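Local coordinates for putative lipoprotein (Bacteroides thetaiotaomicron, PDB 4OUE) that probably hydrolyses alpha-L-fucosidic bonds as a family 29 glycoside hydrolase, and holds a thiogalactoside in the pocket of its TIM barrel, at residues A[205-210]-A[248-253]; A[196-201]-A[230-235]; A[161-166]-A[190-195]; A[214-219]-A[252-257]. All blocks are in the same frame, centred on the assembly; numbering follows the deposited sequence.

Contact 1: residues A[205-210]-A[248-253]; sequences DVRWMG and AYIPAE. With IPT (1-methylethyl 1-thio-beta-D-galactopyranoside), chain D.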
# COMPACT_ATOMS: atom_id res chain seq x y z
N ASP A 205 -3.88 -8.83 8.18
CA ASP A 205 -4.93 -8.04 7.52
C ASP A 205 -4.57 -7.79 6.06
O ASP A 205 -5.46 -7.69 5.20
CB ASP A 205 -5.12 -6.69 8.21
CG ASP A 205 -5.73 -6.82 9.59
OD1 ASP A 205 -6.82 -7.42 9.69
OD2 ASP A 205 -5.11 -6.34 10.56
N VAL A 206 -3.27 -7.65 5.80
CA VAL A 206 -2.78 -7.45 4.44
C VAL A 206 -1.55 -8.34 4.24
O VAL A 206 -0.89 -8.73 5.21
CB VAL A 206 -2.45 -5.95 4.13
CG1 VAL A 206 -3.69 -5.07 4.35
CG2 VAL A 206 -1.27 -5.45 4.98
N ARG A 207 -1.26 -8.67 2.98
CA ARG A 207 -0.22 -9.63 2.63
C ARG A 207 0.89 -8.99 1.82
O ARG A 207 0.72 -7.92 1.23
CB ARG A 207 -0.82 -10.79 1.82
CG ARG A 207 -1.21 -10.40 0.36
CD ARG A 207 -1.85 -11.56 -0.40
NE ARG A 207 -1.91 -11.31 -1.85
CZ ARG A 207 -3.01 -10.97 -2.51
NH1 ARG A 207 -4.17 -10.83 -1.86
NH2 ARG A 207 -2.97 -10.76 -3.82
N TRP A 208 2.04 -9.66 1.76
CA TRP A 208 3.08 -9.26 0.81
C TRP A 208 2.67 -9.72 -0.58
O TRP A 208 1.83 -10.61 -0.73
CB TRP A 208 4.41 -9.92 1.20
CG TRP A 208 5.57 -9.41 0.38
CD1 TRP A 208 5.80 -8.12 -0.03
CD2 TRP A 208 6.66 -10.19 -0.11
NE1 TRP A 208 6.97 -8.05 -0.74
CE2 TRP A 208 7.52 -9.31 -0.81
CE3 TRP A 208 7.00 -11.55 -0.03
CZ2 TRP A 208 8.69 -9.75 -1.42
CZ3 TRP A 208 8.16 -11.98 -0.64
CH2 TRP A 208 9.00 -11.09 -1.32
N MET A 209 3.24 -9.11 -1.62
CA MET A 209 2.89 -9.52 -2.98
C MET A 209 4.05 -10.11 -3.76
O MET A 209 4.02 -10.15 -4.99
CB MET A 209 2.25 -8.36 -3.75
CG MET A 209 2.70 -6.99 -3.29
SD MET A 209 4.47 -6.74 -3.50
CE MET A 209 4.55 -6.72 -5.29
N GLY A 210 5.09 -10.57 -3.05
CA GLY A 210 6.09 -11.43 -3.66
C GLY A 210 7.33 -10.78 -4.24
O GLY A 210 8.30 -11.49 -4.56
N ALA A 248 -9.18 -16.65 1.91
CA ALA A 248 -9.07 -15.51 2.83
C ALA A 248 -9.10 -14.17 2.09
O ALA A 248 -8.56 -14.05 0.99
CB ALA A 248 -7.78 -15.63 3.65
N TYR A 249 -9.71 -13.15 2.71
CA TYR A 249 -9.63 -11.79 2.16
C TYR A 249 -8.44 -11.09 2.81
O TYR A 249 -8.52 -10.65 3.95
CB TYR A 249 -10.91 -11.00 2.43
CG TYR A 249 -11.07 -9.77 1.56
CD1 TYR A 249 -11.83 -9.83 0.39
CD2 TYR A 249 -10.45 -8.56 1.88
CE1 TYR A 249 -11.97 -8.72 -0.43
CE2 TYR A 249 -10.59 -7.45 1.07
CZ TYR A 249 -11.35 -7.53 -0.08
OH TYR A 249 -11.51 -6.43 -0.91
N ILE A 250 -7.31 -11.04 2.09
CA ILE A 250 -6.07 -10.47 2.63
C ILE A 250 -5.33 -9.72 1.52
O ILE A 250 -4.41 -10.25 0.89
CB ILE A 250 -5.15 -11.58 3.25
CG1 ILE A 250 -5.92 -12.43 4.27
CG2 ILE A 250 -3.91 -10.97 3.90
CD1 ILE A 250 -5.11 -13.59 4.90
N PRO A 251 -5.74 -8.46 1.26
CA PRO A 251 -5.22 -7.77 0.07
C PRO A 251 -3.72 -7.49 0.11
O PRO A 251 -3.09 -7.49 1.18
CB PRO A 251 -6.02 -6.46 0.03
CG PRO A 251 -6.57 -6.29 1.41
CD PRO A 251 -6.71 -7.65 2.02
N ALA A 252 -3.15 -7.26 -1.07
CA ALA A 252 -1.71 -7.09 -1.22
C ALA A 252 -1.23 -5.67 -0.94
O ALA A 252 -1.76 -4.68 -1.46
CB ALA A 252 -1.28 -7.53 -2.61
N GLU A 253 -0.20 -5.56 -0.11
CA GLU A 253 0.47 -4.28 0.09
C GLU A 253 1.81 -4.32 -0.64
O GLU A 253 2.64 -5.18 -0.37
CB GLU A 253 0.69 -4.03 1.58
CG GLU A 253 1.19 -2.63 1.90
CD GLU A 253 1.50 -2.46 3.37
OE1 GLU A 253 0.63 -1.96 4.11
OE2 GLU A 253 2.61 -2.85 3.79
C1 IPT D . 10.87 -10.81 2.18
C2 IPT D . 10.19 -11.60 3.24
O2 IPT D . 10.48 -12.94 3.11
C3 IPT D . 8.71 -11.35 3.14
O3 IPT D . 8.07 -12.03 4.16
C4 IPT D . 8.43 -9.88 3.21
O4 IPT D . 8.70 -9.40 4.48
C5 IPT D . 9.29 -9.16 2.21
O5 IPT D . 10.63 -9.46 2.42
C6 IPT D . 9.10 -7.68 2.34
O6 IPT D . 9.53 -7.03 1.19
S1 IPT D . 12.61 -11.19 2.20
C1' IPT D . 13.35 -10.68 0.68
C2' IPT D . 13.60 -11.84 -0.23
C3' IPT D . 12.42 -9.79 -0.06
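Arg-207 seizes the 248-253 segment with both its backbone and its side chain. Its N gives a hydrogen bond to Pro-251 O (2.8 Å), and its O takes one from Glu-253 N that is almost straight, at 177°. The third bond is made by the guanidinium: NH1 reaches Ile-250 O at 2.8 Å, coming from above the carbonyl plane. CG sits between the backbone N and the carbonyl carbon (chi1 72°), and the chain then runs extended past Ile-250 O, bringing one guanidinium face against Ala-252 CB. NE and NH2 are hydrogen-bonded to Leu-239 O and Trp-221 O, so all three nitrogens are used. This single bridge between Arg-207 and Ala-252 helps close the TIM barrel: Val-206 is backbone-bonded to Ile-194 and Gly-196 on the other side, which places 205-210 between edge strands 193-195 and 253-257. Next along, Met-209 CB packs on Ala-252 CB (3.8 Å), and its CG lies 3.4 Å from Glu-253 O. Trp-208 turns away into the pocket, where it forms a flat platform for the sugar; IPT C5 stands 3.5 Å above the ring plane, while Gly-210 N backs the opposite face. Further round the ring, Trp-208 CE3 meets IPT C3 at 3.6 Å. A serine in place of Trp-208 would remove the indole, and the C3-C4-C5 side of the galactoside would probably lose its stacking surface.

Contact 2: residues A[196-201]-A[230-235]; sequences GTKNSY and RDEAQY. With IPT (1-methylethyl 1-thio-beta-D-galactopyranoside), chain D.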
# COMPACT_ATOMS: atom_id res chain seq x y z
N GLY A 196 0.99 -9.13 7.69
CA GLY A 196 1.44 -10.44 8.13
C GLY A 196 2.14 -11.29 7.08
O GLY A 196 1.70 -11.39 5.93
N THR A 197 3.23 -11.93 7.49
CA THR A 197 3.97 -12.82 6.61
C THR A 197 4.16 -14.21 7.24
O THR A 197 4.15 -14.35 8.47
CB THR A 197 5.34 -12.24 6.26
OG1 THR A 197 6.01 -11.86 7.47
CG2 THR A 197 5.19 -11.02 5.36
N LYS A 198 4.34 -15.21 6.39
CA LYS A 198 4.63 -16.57 6.84
C LYS A 198 3.74 -17.09 7.97
O LYS A 198 2.51 -17.16 7.81
CB LYS A 198 6.12 -16.69 7.18
CG LYS A 198 6.98 -16.39 5.95
CD LYS A 198 8.46 -16.34 6.27
CE LYS A 198 9.24 -16.13 4.98
NZ LYS A 198 10.70 -15.99 5.22
N ASN A 199 4.32 -17.44 9.12
CA ASN A 199 3.54 -18.10 10.18
C ASN A 199 2.57 -17.19 10.91
O ASN A 199 1.80 -17.64 11.76
CB ASN A 199 4.44 -18.85 11.15
CG ASN A 199 5.19 -19.97 10.48
OD1 ASN A 199 4.67 -20.60 9.56
ND2 ASN A 199 6.43 -20.21 10.91
N SER A 200 2.60 -15.90 10.57
CA SER A 200 1.62 -14.96 11.09
C SER A 200 0.35 -15.00 10.25
O SER A 200 -0.61 -14.27 10.55
CB SER A 200 2.20 -13.55 11.07
OG SER A 200 2.43 -13.11 9.73
N TYR A 201 0.32 -15.86 9.23
CA TYR A 201 -0.81 -15.91 8.29
C TYR A 201 -2.24 -15.83 8.88
O TYR A 201 -3.09 -15.16 8.30
CB TYR A 201 -0.69 -17.08 7.29
CG TYR A 201 -0.95 -18.44 7.90
CD1 TYR A 201 -2.23 -18.99 7.92
CD2 TYR A 201 0.09 -19.17 8.47
CE1 TYR A 201 -2.47 -20.22 8.49
CE2 TYR A 201 -0.14 -20.41 9.04
CZ TYR A 201 -1.42 -20.93 9.05
OH TYR A 201 -1.66 -22.16 9.61
N ARG A 230 1.78 -18.34 4.30
CA ARG A 230 2.62 -19.23 5.11
C ARG A 230 3.80 -19.79 4.33
O ARG A 230 4.96 -19.62 4.72
CB ARG A 230 1.78 -20.39 5.65
CG ARG A 230 2.51 -21.26 6.65
CD ARG A 230 1.74 -22.54 6.92
NE ARG A 230 1.95 -23.51 5.85
CZ ARG A 230 1.26 -24.64 5.72
NH1 ARG A 230 1.51 -25.47 4.72
NH2 ARG A 230 0.31 -24.93 6.61
N ASP A 231 3.50 -20.47 3.23
CA ASP A 231 4.53 -21.10 2.41
C ASP A 231 4.95 -20.14 1.31
O ASP A 231 4.97 -20.49 0.13
CB ASP A 231 4.04 -22.44 1.85
CG ASP A 231 3.66 -23.43 2.95
OD1 ASP A 231 4.15 -23.27 4.09
OD2 ASP A 231 2.87 -24.36 2.68
N GLU A 232 5.30 -18.93 1.74
CA GLU A 232 5.60 -17.79 0.89
C GLU A 232 6.46 -18.10 -0.32
O GLU A 232 6.14 -17.70 -1.44
CB GLU A 232 6.28 -16.73 1.76
CG GLU A 232 6.80 -15.51 1.06
CD GLU A 232 7.50 -14.57 2.04
OE1 GLU A 232 8.73 -14.41 1.94
OE2 GLU A 232 6.81 -14.01 2.92
N ALA A 233 7.55 -18.83 -0.10
CA ALA A 233 8.55 -19.03 -1.14
C ALA A 233 8.07 -19.91 -2.30
O ALA A 233 8.62 -19.84 -3.40
CB ALA A 233 9.84 -19.57 -0.54
N GLN A 234 7.07 -20.74 -2.05
CA GLN A 234 6.56 -21.61 -3.11
C GLN A 234 5.24 -21.11 -3.72
O GLN A 234 4.65 -21.79 -4.57
CB GLN A 234 6.45 -23.07 -2.62
CG GLN A 234 7.82 -23.74 -2.25
CD GLN A 234 8.83 -23.83 -3.42
OE1 GLN A 234 10.01 -23.45 -3.28
NE2 GLN A 234 8.38 -24.34 -4.57
N TYR A 235 4.79 -19.92 -3.32
CA TYR A 235 3.56 -19.34 -3.87
C TYR A 235 3.72 -17.90 -4.34
O TYR A 235 3.03 -17.01 -3.85
CB TYR A 235 2.45 -19.39 -2.83
CG TYR A 235 1.91 -20.76 -2.58
CD1 TYR A 235 0.82 -21.24 -3.28
CD2 TYR A 235 2.51 -21.59 -1.64
CE1 TYR A 235 0.33 -22.51 -3.05
CE2 TYR A 235 2.03 -22.86 -1.41
CZ TYR A 235 0.94 -23.32 -2.12
OH TYR A 235 0.47 -24.59 -1.88
C1 IPT D . 10.87 -10.81 2.18
C2 IPT D . 10.19 -11.60 3.24
O2 IPT D . 10.48 -12.94 3.11
C3 IPT D . 8.71 -11.35 3.14
O3 IPT D . 8.07 -12.03 4.16
C4 IPT D . 8.43 -9.88 3.21
O4 IPT D . 8.70 -9.40 4.48
C5 IPT D . 9.29 -9.16 2.21
O5 IPT D . 10.63 -9.46 2.42
C6 IPT D . 9.10 -7.68 2.34
O6 IPT D . 9.53 -7.03 1.19
S1 IPT D . 12.61 -11.19 2.20
C1' IPT D . 13.35 -10.68 0.68
C2' IPT D . 13.60 -11.84 -0.23
C3' IPT D . 12.42 -9.79 -0.06
O HOH W 1 4.21 -14.40 3.43
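Tyr-201 and Arg-230 make the tight part of this contact, lying side by side and pointing the same way. The aliphatic stem of the arginine runs along one side of the phenol: Arg-230 CB is 3.5 Å from Tyr-201 CD2, and further out Arg-230 CD comes equally near to CE2. A bend at chi3 (80°) then swings the guanidinium nearly perpendicular to the ring, where it grips Asp-231 side-on, NE to OD1 and NH1 to OD2, in a salt bridge on the solvent-exposed side. The backbones also meet in a CA-H...O contact, Arg-230 CA 3.4 Å from Lys-198 O.

The other end is looser and water-bridged, although it is Arg-230 that is turned to solvent. Lys-198 and Glu-232 run across each other, and the lysine CE packs on the carboxylate, yet NZ stays 4.1 Å from Glu-232 OE1, too far for a salt bridge; that ammonium is bonded to Gly-167 O instead. A water fills in here, accepting from Lys-198 N and donating to Glu-232 OE2 (2.7 Å). Glu-232, extended from its backbone (chi1 175°), carries its carboxylate to the sugar and takes one hydrogen bond on each oxygen, from IPT O2 to OE1 (2.6 Å) and from IPT O3 to OE2 (2.7 Å). Thr-197 CG2 lies against IPT O3. The contact thus forms part of the sugar pocket wall, joining the loop that leaves strand 193-195 to the end of helix 226-230, with helix 175-188 packed against Asn-199 and Tyr-201.

Contact 3: residues A[161-166]-A[190-195]; sequences WETWWD and PDCVIF. With IPT (1-methylethyl 1-thio-beta-D-galactopyranoside), chain D.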
# COMPACT_ATOMS: atom_id res chain seq x y z
N TRP A 161 -1.66 2.68 13.53
CA TRP A 161 -2.56 2.27 12.46
C TRP A 161 -2.04 1.10 11.63
O TRP A 161 -2.77 0.53 10.80
CB TRP A 161 -2.79 3.44 11.54
CG TRP A 161 -3.56 4.56 12.15
CD1 TRP A 161 -3.07 5.60 12.88
CD2 TRP A 161 -4.97 4.76 12.05
NE1 TRP A 161 -4.09 6.44 13.25
CE2 TRP A 161 -5.27 5.95 12.75
CE3 TRP A 161 -6.01 4.05 11.45
CZ2 TRP A 161 -6.57 6.45 12.86
CZ3 TRP A 161 -7.31 4.54 11.56
CH2 TRP A 161 -7.58 5.72 12.26
N GLU A 162 -0.77 0.76 11.82
CA GLU A 162 -0.22 -0.41 11.15
C GLU A 162 0.94 -0.99 11.94
O GLU A 162 1.75 -0.25 12.50
CB GLU A 162 0.20 -0.09 9.71
CG GLU A 162 0.60 -1.33 8.92
CD GLU A 162 0.33 -1.21 7.43
OE1 GLU A 162 -0.47 -0.34 7.02
OE2 GLU A 162 0.92 -2.01 6.65
N THR A 163 0.98 -2.31 12.00
CA THR A 163 2.10 -3.05 12.57
C THR A 163 2.66 -3.93 11.46
O THR A 163 1.91 -4.68 10.81
CB THR A 163 1.66 -3.90 13.78
OG1 THR A 163 1.38 -3.04 14.89
CG2 THR A 163 2.77 -4.87 14.20
N TRP A 164 3.96 -3.83 11.22
CA TRP A 164 4.58 -4.50 10.07
C TRP A 164 5.47 -5.65 10.52
O TRP A 164 6.42 -5.46 11.29
CB TRP A 164 5.41 -3.50 9.29
CG TRP A 164 5.24 -3.57 7.79
CD1 TRP A 164 4.22 -3.04 7.05
CD2 TRP A 164 6.15 -4.17 6.86
NE1 TRP A 164 4.43 -3.29 5.71
CE2 TRP A 164 5.60 -3.98 5.56
CE3 TRP A 164 7.36 -4.86 6.99
CZ2 TRP A 164 6.24 -4.44 4.41
CZ3 TRP A 164 7.98 -5.32 5.85
CH2 TRP A 164 7.42 -5.11 4.57
N TRP A 165 5.16 -6.85 10.03
CA TRP A 165 5.95 -8.03 10.37
C TRP A 165 6.73 -8.56 9.16
O TRP A 165 6.19 -9.31 8.32
CB TRP A 165 5.05 -9.13 10.96
CG TRP A 165 4.60 -8.85 12.37
CD1 TRP A 165 5.19 -7.99 13.26
CD2 TRP A 165 3.48 -9.43 13.05
NE1 TRP A 165 4.49 -8.00 14.46
CE2 TRP A 165 3.45 -8.89 14.35
CE3 TRP A 165 2.52 -10.37 12.68
CZ2 TRP A 165 2.47 -9.25 15.29
CZ3 TRP A 165 1.54 -10.74 13.63
CH2 TRP A 165 1.53 -10.18 14.91
N ASP A 166 8.00 -8.17 9.08
CA ASP A 166 8.89 -8.64 8.04
C ASP A 166 9.09 -10.15 8.22
O ASP A 166 9.29 -10.63 9.34
CB ASP A 166 10.23 -7.90 8.15
CG ASP A 166 11.03 -7.92 6.84
OD1 ASP A 166 11.03 -8.95 6.13
OD2 ASP A 166 11.67 -6.89 6.54
N PRO A 190 -7.23 -1.61 18.21
CA PRO A 190 -8.23 -2.32 17.41
C PRO A 190 -8.32 -1.86 15.95
O PRO A 190 -8.82 -2.60 15.11
CB PRO A 190 -9.55 -2.00 18.14
CG PRO A 190 -9.27 -0.77 18.93
CD PRO A 190 -7.83 -0.90 19.35
N ASP A 191 -7.84 -0.66 15.64
CA ASP A 191 -7.88 -0.19 14.26
C ASP A 191 -6.59 -0.50 13.49
O ASP A 191 -6.49 -0.19 12.30
CB ASP A 191 -8.14 1.31 14.23
CG ASP A 191 -9.57 1.65 14.59
OD1 ASP A 191 -10.43 0.77 14.41
OD2 ASP A 191 -9.82 2.78 15.05
N CYS A 192 -5.61 -1.10 14.16
CA CYS A 192 -4.28 -1.30 13.58
C CYS A 192 -4.25 -2.41 12.53
O CYS A 192 -4.57 -3.55 12.82
CB CYS A 192 -3.26 -1.62 14.67
SG CYS A 192 -1.55 -1.85 14.08
N VAL A 193 -3.83 -2.06 11.32
CA VAL A 193 -3.67 -3.05 10.26
C VAL A 193 -2.40 -3.87 10.48
O VAL A 193 -1.33 -3.31 10.76
CB VAL A 193 -3.63 -2.35 8.89
CG1 VAL A 193 -3.29 -3.34 7.80
CG2 VAL A 193 -4.97 -1.71 8.60
N ILE A 194 -2.50 -5.19 10.37
CA ILE A 194 -1.30 -6.02 10.50
C ILE A 194 -0.83 -6.52 9.13
O ILE A 194 -1.57 -7.21 8.43
CB ILE A 194 -1.53 -7.24 11.42
CG1 ILE A 194 -1.80 -6.79 12.86
CG2 ILE A 194 -0.32 -8.16 11.38
CD1 ILE A 194 -2.10 -7.96 13.79
N PHE A 195 0.39 -6.15 8.76
CA PHE A 195 1.03 -6.71 7.58
C PHE A 195 1.65 -8.02 8.03
O PHE A 195 2.69 -8.02 8.70
CB PHE A 195 2.11 -5.77 7.05
CG PHE A 195 2.91 -6.33 5.90
CD1 PHE A 195 2.44 -6.23 4.60
CD2 PHE A 195 4.14 -6.95 6.11
CE1 PHE A 195 3.17 -6.73 3.53
CE2 PHE A 195 4.89 -7.44 5.05
CZ PHE A 195 4.40 -7.34 3.76
C1 IPT D . 10.87 -10.81 2.18
C2 IPT D . 10.19 -11.60 3.24
O2 IPT D . 10.48 -12.94 3.11
C3 IPT D . 8.71 -11.35 3.14
O3 IPT D . 8.07 -12.03 4.16
C4 IPT D . 8.43 -9.88 3.21
O4 IPT D . 8.70 -9.40 4.48
C5 IPT D . 9.29 -9.16 2.21
O5 IPT D . 10.63 -9.46 2.42
C6 IPT D . 9.10 -7.68 2.34
O6 IPT D . 9.53 -7.03 1.19
S1 IPT D . 12.61 -11.19 2.20
C1' IPT D . 13.35 -10.68 0.68
C2' IPT D . 13.60 -11.84 -0.23
C3' IPT D . 12.42 -9.79 -0.06
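Strands 161-164 and 193-195 run parallel, their axes 4.7 Å apart and inclined by 21°, with Glu-162 abreast of Val-193, Thr-163 of Ile-194 and Trp-164 of Phe-195. Four backbone hydrogen bonds alternate between Val-193 N, Thr-163 N, Phe-195 N and Trp-165 N as donors. On the face carrying Glu-162 and Trp-164, Phe-195 has CG anti to its backbone N (chi1 175°), which lays its ring flat on the indole in an offset stack, its centroid 3.9 Å from that of the six-membered ring and the planes only 3° from parallel. A separate CH-pi contact puts Phe-195 CB over the five-membered ring, 3.7 Å from the Trp-164 pyrrole centroid. A bond from Trp-164 NE1 to Glu-253 OE2 fixes the indole's rotation. These strands flank helix 175-188 as a beta-alpha-beta crossover of the TIM barrel. The face of Thr-163 and Ile-194 looks to that helix: Thr-163 OG1, buried and without a hydrogen-bond partner in the model, lies 3.3 Å from Cys-192 SG. Further along, Ile-194 CG2 sits over the Trp-165 six-membered ring, 4.2 Å from its centroid, as a CH-pi contact. Past the strand ends the sugar begins. Asp-166 OD1 accepts a hydrogen bond from IPT O4 (2.9 Å), while the stacked pair turns its edges to the ligand, Trp-164 CH2 lying 3.8 Å from IPT C6.

Contact 4: residues A[214-219]-A[252-257]; sequences GEAGDP and AETDVS. With IPT (1-methylethyl 1-thio-beta-D-galactopyranoside), chain D.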
# COMPACT_ATOMS: atom_id res chain seq x y z
N GLY A 214 7.89 -3.10 -6.75
CA GLY A 214 6.73 -2.23 -6.85
C GLY A 214 5.69 -2.70 -7.85
O GLY A 214 4.91 -1.88 -8.38
N GLU A 215 5.65 -4.01 -8.12
CA GLU A 215 4.69 -4.53 -9.08
C GLU A 215 3.82 -5.64 -8.51
O GLU A 215 4.26 -6.78 -8.42
CB GLU A 215 5.40 -5.07 -10.32
CG GLU A 215 6.35 -4.11 -10.96
CD GLU A 215 7.03 -4.72 -12.15
OE1 GLU A 215 6.35 -5.46 -12.90
OE2 GLU A 215 8.25 -4.47 -12.33
N ALA A 216 2.60 -5.29 -8.13
CA ALA A 216 1.59 -6.30 -7.82
C ALA A 216 1.21 -7.02 -9.12
O ALA A 216 1.55 -6.54 -10.22
CB ALA A 216 0.37 -5.65 -7.19
N GLY A 217 0.50 -8.14 -9.03
CA GLY A 217 0.12 -8.89 -10.21
C GLY A 217 -0.96 -8.27 -11.08
O GLY A 217 -1.76 -7.45 -10.63
N ASP A 218 -0.98 -8.66 -12.35
CA ASP A 218 -2.10 -8.33 -13.23
C ASP A 218 -2.72 -9.65 -13.70
O ASP A 218 -2.15 -10.32 -14.55
CB ASP A 218 -1.63 -7.48 -14.42
CG ASP A 218 -2.75 -7.19 -15.42
OD1 ASP A 218 -2.45 -6.73 -16.55
OD2 ASP A 218 -3.93 -7.42 -15.09
N PRO A 219 -3.88 -10.04 -13.14
CA PRO A 219 -4.72 -9.35 -12.16
C PRO A 219 -4.14 -9.44 -10.76
O PRO A 219 -3.18 -10.21 -10.55
CB PRO A 219 -6.01 -10.19 -12.20
CG PRO A 219 -5.50 -11.58 -12.40
CD PRO A 219 -4.34 -11.42 -13.37
N ALA A 252 -3.15 -7.26 -1.07
CA ALA A 252 -1.71 -7.09 -1.22
C ALA A 252 -1.23 -5.67 -0.94
O ALA A 252 -1.76 -4.68 -1.46
CB ALA A 252 -1.28 -7.53 -2.61
N GLU A 253 -0.20 -5.56 -0.11
CA GLU A 253 0.47 -4.28 0.09
C GLU A 253 1.81 -4.32 -0.64
O GLU A 253 2.64 -5.18 -0.37
CB GLU A 253 0.69 -4.03 1.58
CG GLU A 253 1.19 -2.63 1.90
CD GLU A 253 1.50 -2.46 3.37
OE1 GLU A 253 0.63 -1.96 4.11
OE2 GLU A 253 2.61 -2.85 3.79
N THR A 254 2.00 -3.39 -1.56
CA THR A 254 3.21 -3.36 -2.39
C THR A 254 4.28 -2.43 -1.81
O THR A 254 4.04 -1.23 -1.65
CB THR A 254 2.83 -2.88 -3.80
OG1 THR A 254 1.82 -3.75 -4.33
CG2 THR A 254 4.02 -2.88 -4.72
N ASP A 255 5.46 -2.98 -1.50
CA ASP A 255 6.55 -2.20 -0.89
C ASP A 255 7.74 -2.00 -1.81
O ASP A 255 8.19 -2.94 -2.47
CB ASP A 255 7.02 -2.84 0.43
CG ASP A 255 7.55 -4.27 0.25
OD1 ASP A 255 6.96 -5.05 -0.54
OD2 ASP A 255 8.55 -4.62 0.92
N VAL A 256 8.27 -0.78 -1.84
CA VAL A 256 9.41 -0.48 -2.68
C VAL A 256 10.16 0.74 -2.15
O VAL A 256 9.57 1.64 -1.55
CB VAL A 256 8.96 -0.27 -4.15
CG1 VAL A 256 8.01 0.91 -4.27
CG2 VAL A 256 10.15 -0.09 -5.07
N SER A 257 11.48 0.77 -2.34
CA SER A 257 12.24 1.93 -1.91
C SER A 257 12.33 2.93 -3.05
O SER A 257 12.26 2.54 -4.22
CB SER A 257 13.63 1.52 -1.43
OG SER A 257 14.32 2.62 -0.85
C1 IPT D . 10.87 -10.81 2.18
C2 IPT D . 10.19 -11.60 3.24
O2 IPT D . 10.48 -12.94 3.11
C3 IPT D . 8.71 -11.35 3.14
O3 IPT D . 8.07 -12.03 4.16
C4 IPT D . 8.43 -9.88 3.21
O4 IPT D . 8.70 -9.40 4.48
C5 IPT D . 9.29 -9.16 2.21
O5 IPT D . 10.63 -9.46 2.42
C6 IPT D . 9.10 -7.68 2.34
O6 IPT D . 9.53 -7.03 1.19
S1 IPT D . 12.61 -11.19 2.20
C1' IPT D . 13.35 -10.68 0.68
C2' IPT D . 13.60 -11.84 -0.23
C3' IPT D . 12.42 -9.79 -0.06
O HOH W 2 7.11 -4.29 -4.33
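Gly-214 packs against the side chains of strand 253-257 of the TIM barrel, on the side away from the bound sugar. Alternation along the strand sets the pattern, since Thr-254 and Val-256 look to the 214-219 loop while Asp-255 looks the other way. On the strand, Thr-254 does most of the touching and divides its two branches. With chi1 at -57°, OG1 stands anti to the carbonyl carbon, where it is hydrogen-bonded to Ser-290 OG and touches Ala-216 CB at 3.7 Å. The methyl CG2 is left anti to the backbone N, facing the glycine, and rests 3.5 Å from Gly-214 CA. With an alanine in place of Thr-254 both branches are gone, so Ser-290 OG would probably lose one of its partners and a gap would open between the strand and Gly-214. Val-256 CB lies 4.0 Å from Gly-214 N. That glycine has a positive phi of 85°, and a CB there would be jammed against the carbonyl O of the residue before it and would also come close to Val-256 CG1. Asp-255 points the other way, and its CG, between N and the carbonyl carbon, directs the carboxylate to the sugar, with OD2 2.6 Å from IPT O6. No direct hydrogen bond joins the two segments. Instead, a water bridges the backbones: it accepts from Gly-214 N at 2.8 Å and donates to Asp-255 O at 2.5 Å.

From the N terminus, contact 3 closes first, pairing 161-166 with 190-195 around helix 175-188. The long excursion after strand 193-195 then opens three contacts in turn, 2 at 196, 1 at 205 and 4 at 214. Of these three, contact 2 closes first, just past helix 226-230, so it crosses both 1 and 4. Contacts 1 and 4 close together on the run into strand 253-257, sharing Ala-252 and Glu-253. Contact 3 thus belongs to one edge of the parallel sheet, contact 4 to the other, and contact 1 spans the gap; Met-209 of contact 1 packs on Thr-254 of contact 4. All four contacts reach the same bound galactoside.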